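Side-chain contacts in cytochrome c (Pseudomonas aeruginosa, PDB 6RTE), which carries a heme c domain on an eight-bladed beta-propeller and acts as the dihydro-heme d1 dehydrogenase NirN of heme d1 biosynthesis: residues A[41-46]-A[106-111]; A[79-84]-A[99-104]. All blocks are in the same frame, centred on the assembly; numbering follows the deposited sequence.

Contact 1: A[41-46]-A[106-111]. With HEC (heme c), chain C.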
ATOM      1  N   ALA A  41     -29.846  -3.920 -17.193  1.00 58.86           N
ATOM      2  CA  ALA A  41     -30.155  -3.375 -18.510  1.00 51.06           C
ATOM      3  C   ALA A  41     -29.655  -1.946 -18.638  1.00 44.25           C
ATOM      4  O   ALA A  41     -29.047  -1.572 -19.651  1.00 41.97           O
ATOM      5  CB  ALA A  41     -31.659  -3.453 -18.769  1.00 51.87           C
ATOM      6  N   LEU A  42     -29.900  -1.120 -17.612  1.00 40.18           N
ATOM      7  CA  LEU A  42     -29.334   0.222 -17.609  1.00 39.08           C
ATOM      8  C   LEU A  42     -27.812   0.169 -17.724  1.00 38.85           C
ATOM      9  O   LEU A  42     -27.204   1.007 -18.402  1.00 38.51           O
ATOM     10  CB  LEU A  42     -29.750   0.968 -16.344  1.00 39.58           C
ATOM     11  CG  LEU A  42     -31.231   1.370 -16.249  1.00 41.68           C
ATOM     12  CD1 LEU A  42     -31.578   1.909 -14.867  1.00 41.59           C
ATOM     13  CD2 LEU A  42     -31.584   2.400 -17.311  1.00 43.33           C
ATOM     14  N   TYR A  43     -27.185  -0.819 -17.079  1.00 39.88           N
ATOM     15  CA  TYR A  43     -25.720  -0.899 -17.094  1.00 41.66           C
ATOM     16  C   TYR A  43     -25.203  -1.195 -18.500  1.00 43.54           C
ATOM     17  O   TYR A  43     -24.288  -0.521 -18.992  1.00 39.64           O
ATOM     18  CB  TYR A  43     -25.240  -1.957 -16.095  1.00 41.14           C
ATOM     19  CG  TYR A  43     -23.737  -2.099 -16.073  1.00 42.87           C
ATOM     20  CD1 TYR A  43     -22.956  -1.311 -15.236  1.00 42.78           C
ATOM     21  CD2 TYR A  43     -23.096  -3.000 -16.911  1.00 43.95           C
ATOM     22  CE1 TYR A  43     -21.578  -1.427 -15.231  1.00 43.67           C
ATOM     23  CE2 TYR A  43     -21.727  -3.117 -16.913  1.00 45.24           C
ATOM     24  CZ  TYR A  43     -20.973  -2.327 -16.070  1.00 45.23           C
ATOM     25  OH  TYR A  43     -19.611  -2.447 -16.082  1.00 46.90           O
ATOM     26  N   ARG A  44     -25.781  -2.195 -19.169  1.00 52.43           N
ATOM     27  CA  ARG A  44     -25.364  -2.508 -20.534  1.00 61.13           C
ATOM     28  C   ARG A  44     -25.482  -1.289 -21.443  1.00 61.15           C
ATOM     29  O   ARG A  44     -24.554  -0.965 -22.192  1.00 58.68           O
ATOM     30  CB  ARG A  44     -26.193  -3.665 -21.086  1.00 69.85           C
ATOM     31  CG  ARG A  44     -25.654  -5.040 -20.735  1.00 78.17           C
ATOM     32  CD  ARG A  44     -26.290  -6.118 -21.598  1.00 85.78           C
ATOM     33  NE  ARG A  44     -27.689  -6.341 -21.244  1.00 92.74           N
ATOM     34  CZ  ARG A  44     -28.107  -7.237 -20.354  1.00 98.56           C
ATOM     35  NH1 ARG A  44     -27.237  -8.011 -19.716  1.00100.97           N
ATOM     36  NH2 ARG A  44     -29.403  -7.361 -20.102  1.00100.14           N
ATOM     37  N   GLN A  45     -26.618  -0.589 -21.380  1.00 64.53           N
ATOM     38  CA  GLN A  45     -26.853   0.520 -22.298  1.00 68.27           C
ATOM     39  C   GLN A  45     -25.892   1.676 -22.048  1.00 64.05           C
ATOM     40  O   GLN A  45     -25.346   2.247 -23.000  1.00 63.05           O
ATOM     41  CB  GLN A  45     -28.304   0.995 -22.180  1.00 76.58           C
ATOM     42  CG  GLN A  45     -28.619   2.273 -22.955  1.00 83.65           C
ATOM     43  CD  GLN A  45     -28.394   2.130 -24.451  1.00 89.20           C
ATOM     44  OE1 GLN A  45     -28.376   1.020 -24.986  1.00 91.40           O
ATOM     45  NE2 GLN A  45     -28.221   3.258 -25.134  1.00 90.51           N
ATOM     46  N   HIS A  46     -25.673   2.041 -20.779  1.00 60.26           N
ATOM     47  CA  HIS A  46     -25.007   3.294 -20.455  1.00 57.91           C
ATOM     48  C   HIS A  46     -23.598   3.150 -19.893  1.00 50.92           C
ATOM     49  O   HIS A  46     -22.842   4.124 -19.928  1.00 49.78           O
ATOM     50  CB  HIS A  46     -25.834   4.088 -19.429  1.00 60.92           C
ATOM     51  CG  HIS A  46     -27.211   4.433 -19.900  1.00 63.62           C
ATOM     52  ND1 HIS A  46     -27.497   5.606 -20.563  1.00 63.71           N
ATOM     53  CD2 HIS A  46     -28.381   3.760 -19.801  1.00 63.59           C
ATOM     54  CE1 HIS A  46     -28.784   5.640 -20.853  1.00 64.19           C
ATOM     55  NE2 HIS A  46     -29.343   4.531 -20.401  1.00 63.87           N
ATOM     56  N   ALA A 106     -27.944   0.152  -6.702  1.00 36.46           N
ATOM     57  CA  ALA A 106     -28.279  -1.141  -6.115  1.00 37.07           C
ATOM     58  C   ALA A 106     -27.564  -2.272  -6.846  1.00 35.19           C
ATOM     59  O   ALA A 106     -27.002  -3.169  -6.211  1.00 33.83           O
ATOM     60  CB  ALA A 106     -29.795  -1.354  -6.134  1.00 39.64           C
ATOM     61  N   TYR A 107     -27.558  -2.225  -8.180  1.00 34.74           N
ATOM     62  CA  TYR A 107     -26.896  -3.250  -8.985  1.00 34.75           C
ATOM     63  C   TYR A 107     -25.389  -3.285  -8.740  1.00 33.35           C
ATOM     64  O   TYR A 107     -24.786  -4.367  -8.687  1.00 33.18           O
ATOM     65  CB  TYR A 107     -27.196  -2.995 -10.466  1.00 34.89           C
ATOM     66  CG  TYR A 107     -26.495  -3.913 -11.441  1.00 37.67           C
ATOM     67  CD1 TYR A 107     -26.877  -5.241 -11.575  1.00 41.23           C
ATOM     68  CD2 TYR A 107     -25.467  -3.441 -12.252  1.00 40.13           C
ATOM     69  CE1 TYR A 107     -26.240  -6.081 -12.480  1.00 45.57           C
ATOM     70  CE2 TYR A 107     -24.824  -4.268 -13.154  1.00 44.76           C
ATOM     71  CZ  TYR A 107     -25.214  -5.589 -13.264  1.00 48.54           C
ATOM     72  OH  TYR A 107     -24.578  -6.414 -14.162  1.00 53.64           O
ATOM     73  N   LEU A 108     -24.751  -2.117  -8.607  1.00 34.30           N
ATOM     74  CA  LEU A 108     -23.302  -2.089  -8.451  1.00 31.34           C
ATOM     75  C   LEU A 108     -22.878  -2.712  -7.126  1.00 28.93           C
ATOM     76  O   LEU A 108     -21.841  -3.370  -7.050  1.00 26.55           O
ATOM     77  CB  LEU A 108     -22.768  -0.656  -8.533  1.00 34.05           C
ATOM     78  CG  LEU A 108     -22.869   0.097  -9.867  1.00 33.80           C
ATOM     79  CD1 LEU A 108     -22.018   1.354  -9.790  1.00 32.28           C
ATOM     80  CD2 LEU A 108     -22.443  -0.764 -11.023  1.00 34.18           C
ATOM     81  N   TYR A 109     -23.662  -2.498  -6.067  1.00 28.51           N
ATOM     82  CA  TYR A 109     -23.298  -3.000  -4.751  1.00 30.14           C
ATOM     83  C   TYR A 109     -23.849  -4.391  -4.468  1.00 33.70           C
ATOM     84  O   TYR A 109     -23.458  -5.001  -3.469  1.00 33.22           O
ATOM     85  CB  TYR A 109     -23.743  -2.000  -3.683  1.00 30.84           C
ATOM     86  CG  TYR A 109     -22.872  -0.756  -3.698  1.00 29.82           C
ATOM     87  CD1 TYR A 109     -23.125   0.282  -4.589  1.00 30.45           C
ATOM     88  CD2 TYR A 109     -21.768  -0.644  -2.861  1.00 29.14           C
ATOM     89  CE1 TYR A 109     -22.318   1.406  -4.630  1.00 29.97           C
ATOM     90  CE2 TYR A 109     -20.951   0.482  -2.900  1.00 28.95           C
ATOM     91  CZ  TYR A 109     -21.234   1.503  -3.792  1.00 29.60           C
ATOM     92  OH  TYR A 109     -20.441   2.636  -3.829  1.00 29.81           O
ATOM     93  N   GLN A 110     -24.700  -4.921  -5.334  1.00 36.27           N
ATOM     94  CA  GLN A 110     -25.249  -6.257  -5.141  1.00 38.21           C
ATOM     95  C   GLN A 110     -24.224  -7.302  -5.564  1.00 35.65           C
ATOM     96  O   GLN A 110     -23.599  -7.174  -6.618  1.00 33.64           O
ATOM     97  CB  GLN A 110     -26.541  -6.413  -5.944  1.00 42.47           C
ATOM     98  CG  GLN A 110     -27.097  -7.831  -6.004  1.00 48.64           C
ATOM     99  CD  GLN A 110     -27.498  -8.370  -4.642  1.00 55.57           C
ATOM    100  OE1 GLN A 110     -28.238  -7.727  -3.896  1.00 60.95           O
ATOM    101  NE2 GLN A 110     -27.013  -9.563  -4.315  1.00 55.54           N
ATOM    102  N   ALA A 111     -24.045  -8.328  -4.739  1.00 35.94           N
ATOM    103  CA  ALA A 111     -23.154  -9.417  -5.111  1.00 34.77           C
ATOM    104  C   ALA A 111     -23.703 -10.134  -6.343  1.00 30.71           C
ATOM    105  O   ALA A 111     -24.924 -10.337  -6.450  1.00 28.27           O
ATOM    106  CB  ALA A 111     -23.005 -10.411  -3.956  1.00 39.68           C
TER
HETATM  107 FE   HEC C 501     -18.104   5.486 -14.852  1.00 29.87          FE
HETATM  108  CHA HEC C 501     -15.855   6.187 -12.444  1.00 33.69           C
HETATM  109  CHB HEC C 501     -20.360   4.401 -12.483  1.00 31.08           C
HETATM  110  CHC HEC C 501     -20.553   5.099 -17.306  1.00 36.51           C
HETATM  111  CHD HEC C 501     -15.814   6.011 -17.273  1.00 40.73           C
HETATM  112  NA  HEC C 501     -18.126   5.326 -12.864  1.00 31.19           N
HETATM  113  C1A HEC C 501     -17.072   5.678 -12.055  1.00 31.43           C
HETATM  114  C2A HEC C 501     -17.421   5.435 -10.703  1.00 28.69           C
HETATM  115  C3A HEC C 501     -18.683   4.940 -10.711  1.00 27.20           C
HETATM  116  C4A HEC C 501     -19.125   4.863 -12.056  1.00 29.28           C
HETATM  117  CMA HEC C 501     -19.464   4.531  -9.499  1.00 25.90           C
HETATM  118  CAA HEC C 501     -16.551   5.679  -9.489  1.00 28.12           C
HETATM  119  CBA HEC C 501     -15.688   4.428  -9.252  1.00 28.73           C
HETATM  120  CGA HEC C 501     -14.676   4.519  -8.137  1.00 30.35           C
HETATM  121  O1A HEC C 501     -13.845   3.589  -7.984  1.00 31.35           O
HETATM  122  O2A HEC C 501     -14.641   5.493  -7.377  1.00 30.95           O
HETATM  123  NB  HEC C 501     -20.105   4.854 -14.878  1.00 34.43           N
HETATM  124  C1B HEC C 501     -20.802   4.462 -13.816  1.00 33.65           C
HETATM  125  C2B HEC C 501     -22.119   4.095 -14.221  1.00 33.99           C
HETATM  126  C3B HEC C 501     -22.208   4.289 -15.572  1.00 36.46           C
HETATM  127  C4B HEC C 501     -20.875   4.786 -15.978  1.00 35.57           C
HETATM  128  CMB HEC C 501     -23.200   3.597 -13.308  1.00 32.47           C
HETATM  129  CAB HEC C 501     -23.331   4.121 -16.539  1.00 39.39           C
HETATM  130  CBB HEC C 501     -24.629   4.620 -15.906  1.00 42.50           C
HETATM  131  NC  HEC C 501     -18.196   5.548 -16.936  1.00 38.07           N
HETATM  132  C1C HEC C 501     -19.261   5.362 -17.750  1.00 38.35           C
HETATM  133  C2C HEC C 501     -18.834   5.493 -19.089  1.00 39.72           C
HETATM  134  C3C HEC C 501     -17.474   5.770 -19.082  1.00 38.80           C
HETATM  135  C4C HEC C 501     -17.087   5.782 -17.709  1.00 40.34           C
HETATM  136  CMC HEC C 501     -19.749   5.350 -20.268  1.00 41.88           C
HETATM  137  CAC HEC C 501     -16.493   5.964 -20.171  1.00 32.54           C
HETATM  138  CBC HEC C 501     -16.578   7.186 -21.078  1.00 39.72           C
HETATM  139  ND  HEC C 501     -16.273   5.983 -14.860  1.00 37.67           N
HETATM  140  C1D HEC C 501     -15.489   6.152 -15.927  1.00 40.28           C
HETATM  141  C2D HEC C 501     -14.133   6.537 -15.515  1.00 41.82           C
HETATM  142  C3D HEC C 501     -14.134   6.594 -14.180  1.00 40.26           C
HETATM  143  C4D HEC C 501     -15.497   6.227 -13.780  1.00 38.01           C
HETATM  144  CMD HEC C 501     -12.965   6.819 -16.424  1.00 44.44           C
HETATM  145  CAD HEC C 501     -12.965   6.933 -13.288  1.00 41.25           C
HETATM  146  CBD HEC C 501     -12.862   8.443 -13.058  1.00 42.59           C
HETATM  147  CGD HEC C 501     -11.709   8.824 -12.159  1.00 43.52           C
HETATM  148  O1D HEC C 501     -10.578   8.968 -12.646  1.00 44.38           O
HETATM  149  O2D HEC C 501     -11.861   9.004 -10.942  1.00 43.64           O
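Tyr-107 meets Tyr-43 where the N-terminal and C-terminal helices of the cytochrome c domain pack, an interface usual in class I cytochromes c and here carried by two tyrosines and a leucine. CE2 of Tyr-107 lies 3.8 Å from both CB and CG of Tyr-43. With CG anti to the backbone N in both tyrosines (chi1 176° in Tyr-107), the two side chains cross at roughly a right angle. Their planes are inclined at 50° and their centroids stand 5.7 Å apart, an oblique aromatic pair. The next residue, Leu-108, adds a smaller apolar touch: its CD2 reaches to 4.3 Å from Tyr-43 CD1, while its CD1 comes to 4.1 Å from the heme methyl CMA. Tyr-109 turns to other parts of the domain, its OH hydrogen-bonded to Leu-71 O. No hydrogen bond spans the segments; the hydroxyl of the buried Tyr-43 is hydrogen-bonded to Gly-52 O. On the first helix, His-46 CB lies 3.8 Å from CAB of the heme. Arg-55, from a loop, makes a cation-pi contact with Tyr-107 and touches Tyr-43 and Leu-108. Helix 38-46 thus packs on the end of helix 98-109, with helix 48-51 against Tyr-43 and helix 73-82 beside Tyr-109.

Contact 2: A[79-84]-A[99-104]. With HEC (heme c), chain C.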
ATOM      1  N   VAL A  79     -21.772  10.445  -8.156  1.00 38.77           N
ATOM      2  CA  VAL A  79     -20.846  10.304  -9.270  1.00 39.37           C
ATOM      3  C   VAL A  79     -21.593   9.927 -10.544  1.00 39.90           C
ATOM      4  O   VAL A  79     -21.299  10.445 -11.630  1.00 42.14           O
ATOM      5  CB  VAL A  79     -19.756   9.266  -8.932  1.00 38.69           C
ATOM      6  CG1 VAL A  79     -18.871   9.023 -10.142  1.00 38.61           C
ATOM      7  CG2 VAL A  79     -18.915   9.729  -7.755  1.00 39.21           C
ATOM      8  N   ILE A  80     -22.567   9.018 -10.435  1.00 37.63           N
ATOM      9  CA  ILE A  80     -23.324   8.603 -11.612  1.00 39.46           C
ATOM     10  C   ILE A  80     -24.134   9.767 -12.170  1.00 42.92           C
ATOM     11  O   ILE A  80     -24.314   9.891 -13.388  1.00 45.57           O
ATOM     12  CB  ILE A  80     -24.237   7.410 -11.264  1.00 40.00           C
ATOM     13  CG1 ILE A  80     -23.398   6.175 -10.944  1.00 41.63           C
ATOM     14  CG2 ILE A  80     -25.221   7.149 -12.407  1.00 40.29           C
ATOM     15  CD1 ILE A  80     -24.202   5.035 -10.321  1.00 42.77           C
ATOM     16  N   LEU A  81     -24.646  10.633 -11.298  1.00 43.48           N
ATOM     17  CA  LEU A  81     -25.558  11.676 -11.753  1.00 46.57           C
ATOM     18  C   LEU A  81     -24.809  12.894 -12.281  1.00 49.25           C
ATOM     19  O   LEU A  81     -25.177  13.447 -13.325  1.00 51.78           O
ATOM     20  CB  LEU A  81     -26.496  12.086 -10.617  1.00 47.35           C
ATOM     21  CG  LEU A  81     -27.536  11.037 -10.230  1.00 47.38           C
ATOM     22  CD1 LEU A  81     -28.307  11.478  -9.003  1.00 49.40           C
ATOM     23  CD2 LEU A  81     -28.478  10.764 -11.393  1.00 48.02           C
ATOM     24  N   HIS A  82     -23.763  13.323 -11.579  1.00 49.26           N
ATOM     25  CA  HIS A  82     -23.073  14.561 -11.908  1.00 53.70           C
ATOM     26  C   HIS A  82     -21.663  14.337 -12.426  1.00 52.18           C
ATOM     27  O   HIS A  82     -21.033  15.292 -12.897  1.00 53.15           O
ATOM     28  CB  HIS A  82     -23.038  15.466 -10.673  1.00 57.72           C
ATOM     29  CG  HIS A  82     -24.389  15.697 -10.072  1.00 62.19           C
ATOM     30  ND1 HIS A  82     -24.697  15.349  -8.774  1.00 61.91           N
ATOM     31  CD2 HIS A  82     -25.522  16.212 -10.604  1.00 65.26           C
ATOM     32  CE1 HIS A  82     -25.959  15.654  -8.529  1.00 63.33           C
ATOM     33  NE2 HIS A  82     -26.481  16.179  -9.623  1.00 65.11           N
ATOM     34  N   GLY A  83     -21.164  13.106 -12.373  1.00 50.13           N
ATOM     35  CA  GLY A  83     -19.836  12.817 -12.844  1.00 50.19           C
ATOM     36  C   GLY A  83     -18.799  13.178 -11.806  1.00 50.00           C
ATOM     37  O   GLY A  83     -19.091  13.713 -10.735  1.00 49.26           O
ATOM     38  N   ARG A  84     -17.552  12.871 -12.142  1.00 51.72           N
ATOM     39  CA  ARG A  84     -16.438  13.193 -11.269  1.00 53.34           C
ATOM     40  C   ARG A  84     -15.702  14.397 -11.829  1.00 61.09           C
ATOM     41  O   ARG A  84     -15.245  14.344 -12.983  1.00 56.98           O
ATOM     42  CB  ARG A  84     -15.495  12.006 -11.145  1.00 49.89           C
ATOM     43  CG  ARG A  84     -14.468  12.173 -10.053  1.00 47.76           C
ATOM     44  CD  ARG A  84     -13.910  10.834  -9.673  1.00 43.03           C
ATOM     45  NE  ARG A  84     -14.692  10.168  -8.635  1.00 38.28           N
ATOM     46  CZ  ARG A  84     -14.547   8.888  -8.309  1.00 35.41           C
ATOM     47  NH1 ARG A  84     -13.667   8.138  -8.957  1.00 36.19           N
ATOM     48  NH2 ARG A  84     -15.271   8.361  -7.344  1.00 33.78           N
ATOM     49  N   ALA A  99     -35.206   6.936 -10.040  1.00 55.47           N
ATOM     50  CA  ALA A  99     -35.409   5.495  -9.929  1.00 53.44           C
ATOM     51  C   ALA A  99     -34.331   4.731 -10.689  1.00 50.62           C
ATOM     52  O   ALA A  99     -33.885   3.665 -10.253  1.00 48.43           O
ATOM     53  CB  ALA A  99     -36.795   5.119 -10.445  1.00 55.44           C
ATOM     54  N   ALA A 100     -33.900   5.265 -11.831  1.00 51.15           N
ATOM     55  CA  ALA A 100     -32.869   4.603 -12.617  1.00 49.68           C
ATOM     56  C   ALA A 100     -31.509   4.722 -11.943  1.00 46.50           C
ATOM     57  O   ALA A 100     -30.701   3.786 -11.990  1.00 41.26           O
ATOM     58  CB  ALA A 100     -32.846   5.192 -14.025  1.00 52.73           C
ATOM     59  N   ALA A 101     -31.243   5.863 -11.297  1.00 48.55           N
ATOM     60  CA  ALA A 101     -29.990   6.025 -10.565  1.00 46.90           C
ATOM     61  C   ALA A 101     -29.936   5.085  -9.366  1.00 42.27           C
ATOM     62  O   ALA A 101     -28.910   4.439  -9.123  1.00 38.15           O
ATOM     63  CB  ALA A 101     -29.826   7.478 -10.118  1.00 48.97           C
ATOM     64  N   ASP A 102     -31.036   4.990  -8.610  1.00 42.68           N
ATOM     65  CA  ASP A 102     -31.076   4.060  -7.490  1.00 43.90           C
ATOM     66  C   ASP A 102     -30.911   2.624  -7.971  1.00 43.43           C
ATOM     67  O   ASP A 102     -30.186   1.831  -7.358  1.00 42.41           O
ATOM     68  CB  ASP A 102     -32.387   4.207  -6.716  1.00 49.14           C
ATOM     69  CG  ASP A 102     -32.622   5.620  -6.219  1.00 54.26           C
ATOM     70  OD1 ASP A 102     -31.637   6.350  -5.978  1.00 55.13           O
ATOM     71  OD2 ASP A 102     -33.801   5.995  -6.066  1.00 57.86           O
ATOM     72  N   ALA A 103     -31.578   2.271  -9.075  1.00 44.35           N
ATOM     73  CA  ALA A 103     -31.437   0.925  -9.618  1.00 44.42           C
ATOM     74  C   ALA A 103     -29.982   0.619  -9.948  1.00 40.84           C
ATOM     75  O   ALA A 103     -29.485  -0.478  -9.654  1.00 40.37           O
ATOM     76  CB  ALA A 103     -32.309   0.763 -10.857  1.00 47.47           C
ATOM     77  N   LEU A 104     -29.282   1.577 -10.567  1.00 39.34           N
ATOM     78  CA  LEU A 104     -27.894   1.338 -10.939  1.00 38.36           C
ATOM     79  C   LEU A 104     -27.020   1.158  -9.702  1.00 34.85           C
ATOM     80  O   LEU A 104     -26.201   0.233  -9.649  1.00 32.69           O
ATOM     81  CB  LEU A 104     -27.389   2.481 -11.817  1.00 41.17           C
ATOM     82  CG  LEU A 104     -27.654   2.304 -13.315  1.00 43.42           C
ATOM     83  CD1 LEU A 104     -27.468   3.621 -14.057  1.00 45.75           C
ATOM     84  CD2 LEU A 104     -26.743   1.227 -13.897  1.00 42.01           C
TER
HETATM   85 FE   HEC C 501     -18.104   5.486 -14.852  1.00 29.87          FE
HETATM   86  CHA HEC C 501     -15.855   6.187 -12.444  1.00 33.69           C
HETATM   87  CHB HEC C 501     -20.360   4.401 -12.483  1.00 31.08           C
HETATM   88  CHC HEC C 501     -20.553   5.099 -17.306  1.00 36.51           C
HETATM   89  CHD HEC C 501     -15.814   6.011 -17.273  1.00 40.73           C
HETATM   90  NA  HEC C 501     -18.126   5.326 -12.864  1.00 31.19           N
HETATM   91  C1A HEC C 501     -17.072   5.678 -12.055  1.00 31.43           C
HETATM   92  C2A HEC C 501     -17.421   5.435 -10.703  1.00 28.69           C
HETATM   93  C3A HEC C 501     -18.683   4.940 -10.711  1.00 27.20           C
HETATM   94  C4A HEC C 501     -19.125   4.863 -12.056  1.00 29.28           C
HETATM   95  CMA HEC C 501     -19.464   4.531  -9.499  1.00 25.90           C
HETATM   96  CAA HEC C 501     -16.551   5.679  -9.489  1.00 28.12           C
HETATM   97  CBA HEC C 501     -15.688   4.428  -9.252  1.00 28.73           C
HETATM   98  CGA HEC C 501     -14.676   4.519  -8.137  1.00 30.35           C
HETATM   99  O1A HEC C 501     -13.845   3.589  -7.984  1.00 31.35           O
HETATM  100  O2A HEC C 501     -14.641   5.493  -7.377  1.00 30.95           O
HETATM  101  NB  HEC C 501     -20.105   4.854 -14.878  1.00 34.43           N
HETATM  102  C1B HEC C 501     -20.802   4.462 -13.816  1.00 33.65           C
HETATM  103  C2B HEC C 501     -22.119   4.095 -14.221  1.00 33.99           C
HETATM  104  C3B HEC C 501     -22.208   4.289 -15.572  1.00 36.46           C
HETATM  105  C4B HEC C 501     -20.875   4.786 -15.978  1.00 35.57           C
HETATM  106  CMB HEC C 501     -23.200   3.597 -13.308  1.00 32.47           C
HETATM  107  CAB HEC C 501     -23.331   4.121 -16.539  1.00 39.39           C
HETATM  108  CBB HEC C 501     -24.629   4.620 -15.906  1.00 42.50           C
HETATM  109  NC  HEC C 501     -18.196   5.548 -16.936  1.00 38.07           N
HETATM  110  C1C HEC C 501     -19.261   5.362 -17.750  1.00 38.35           C
HETATM  111  C2C HEC C 501     -18.834   5.493 -19.089  1.00 39.72           C
HETATM  112  C3C HEC C 501     -17.474   5.770 -19.082  1.00 38.80           C
HETATM  113  C4C HEC C 501     -17.087   5.782 -17.709  1.00 40.34           C
HETATM  114  CMC HEC C 501     -19.749   5.350 -20.268  1.00 41.88           C
HETATM  115  CAC HEC C 501     -16.493   5.964 -20.171  1.00 32.54           C
HETATM  116  CBC HEC C 501     -16.578   7.186 -21.078  1.00 39.72           C
HETATM  117  ND  HEC C 501     -16.273   5.983 -14.860  1.00 37.67           N
HETATM  118  C1D HEC C 501     -15.489   6.152 -15.927  1.00 40.28           C
HETATM  119  C2D HEC C 501     -14.133   6.537 -15.515  1.00 41.82           C
HETATM  120  C3D HEC C 501     -14.134   6.594 -14.180  1.00 40.26           C
HETATM  121  C4D HEC C 501     -15.497   6.227 -13.780  1.00 38.01           C
HETATM  122  CMD HEC C 501     -12.965   6.819 -16.424  1.00 44.44           C
HETATM  123  CAD HEC C 501     -12.965   6.933 -13.288  1.00 41.25           C
HETATM  124  CBD HEC C 501     -12.862   8.443 -13.058  1.00 42.59           C
HETATM  125  CGD HEC C 501     -11.709   8.824 -12.159  1.00 43.52           C
HETATM  126  O1D HEC C 501     -10.578   8.968 -12.646  1.00 44.38           O
HETATM  127  O2D HEC C 501     -11.861   9.004 -10.942  1.00 43.64           O
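Ile-80 and Leu-104 converge from two helices on one edge of heme c, and their orientation illustrates how a cofactor can complete a sparse apolar interface. Each points its CB toward the opposite segment; CD1 of Ile-80 ends 4.3 Å from Leu-104 CB and 3.5 Å from the heme methyl CMB. Leu-104 turns its CD1 to the heme as well, 3.5 Å from CBB. Beside this pair, Leu-81 reaches over with one branch: CG is anti to the carbonyl carbon (chi1 -70°), and CD2 meets the CB of Ala-101 at 3.8 Å. The small side chain of Ala-101 is consistent with the close approach of the helices, 7.2 Å between the CA atoms of Ile-80 and Ala-101. Past the helix end, Arg-84 bridges both heme propionates. Its NH1 gives a nearly straight bond to O2D of the heme (2.8 Å, 169°) and a longer one to O2A, which NH2 also grips at 2.9 Å in the guanidinium plane. Three bonds to two carboxylates should fix the rotation of the group and probably offset propionate charge. Helix 73-82 therefore lies against helix 98-109, with Leu-96 of the intervening loop touching Leu-81, Ala-101 and Leu-104, and Leu-42 of helix 38-46 packing on Leu-104.

How the contacts relate
From the N terminus, the chain enters through helix 38-46, runs through helices 48-51 and 73-82, and returns along helix 98-109. Contact 1 closes the longer loop, bringing 106-111 back to 41-46 across 59 intervening residues. Contact 2 closes a shorter one of 14 residues between 79-84 and 99-104 and lies wholly within the first, so the loops nest without crossing. Helix 98-109 serves both, and their centres are about 10 Å apart. They touch directly: CD1 of Leu-42 packs 3.5 Å from Ala-100 O. Together they tie three helices of the cytochrome c domain around one heme, which both contacts border.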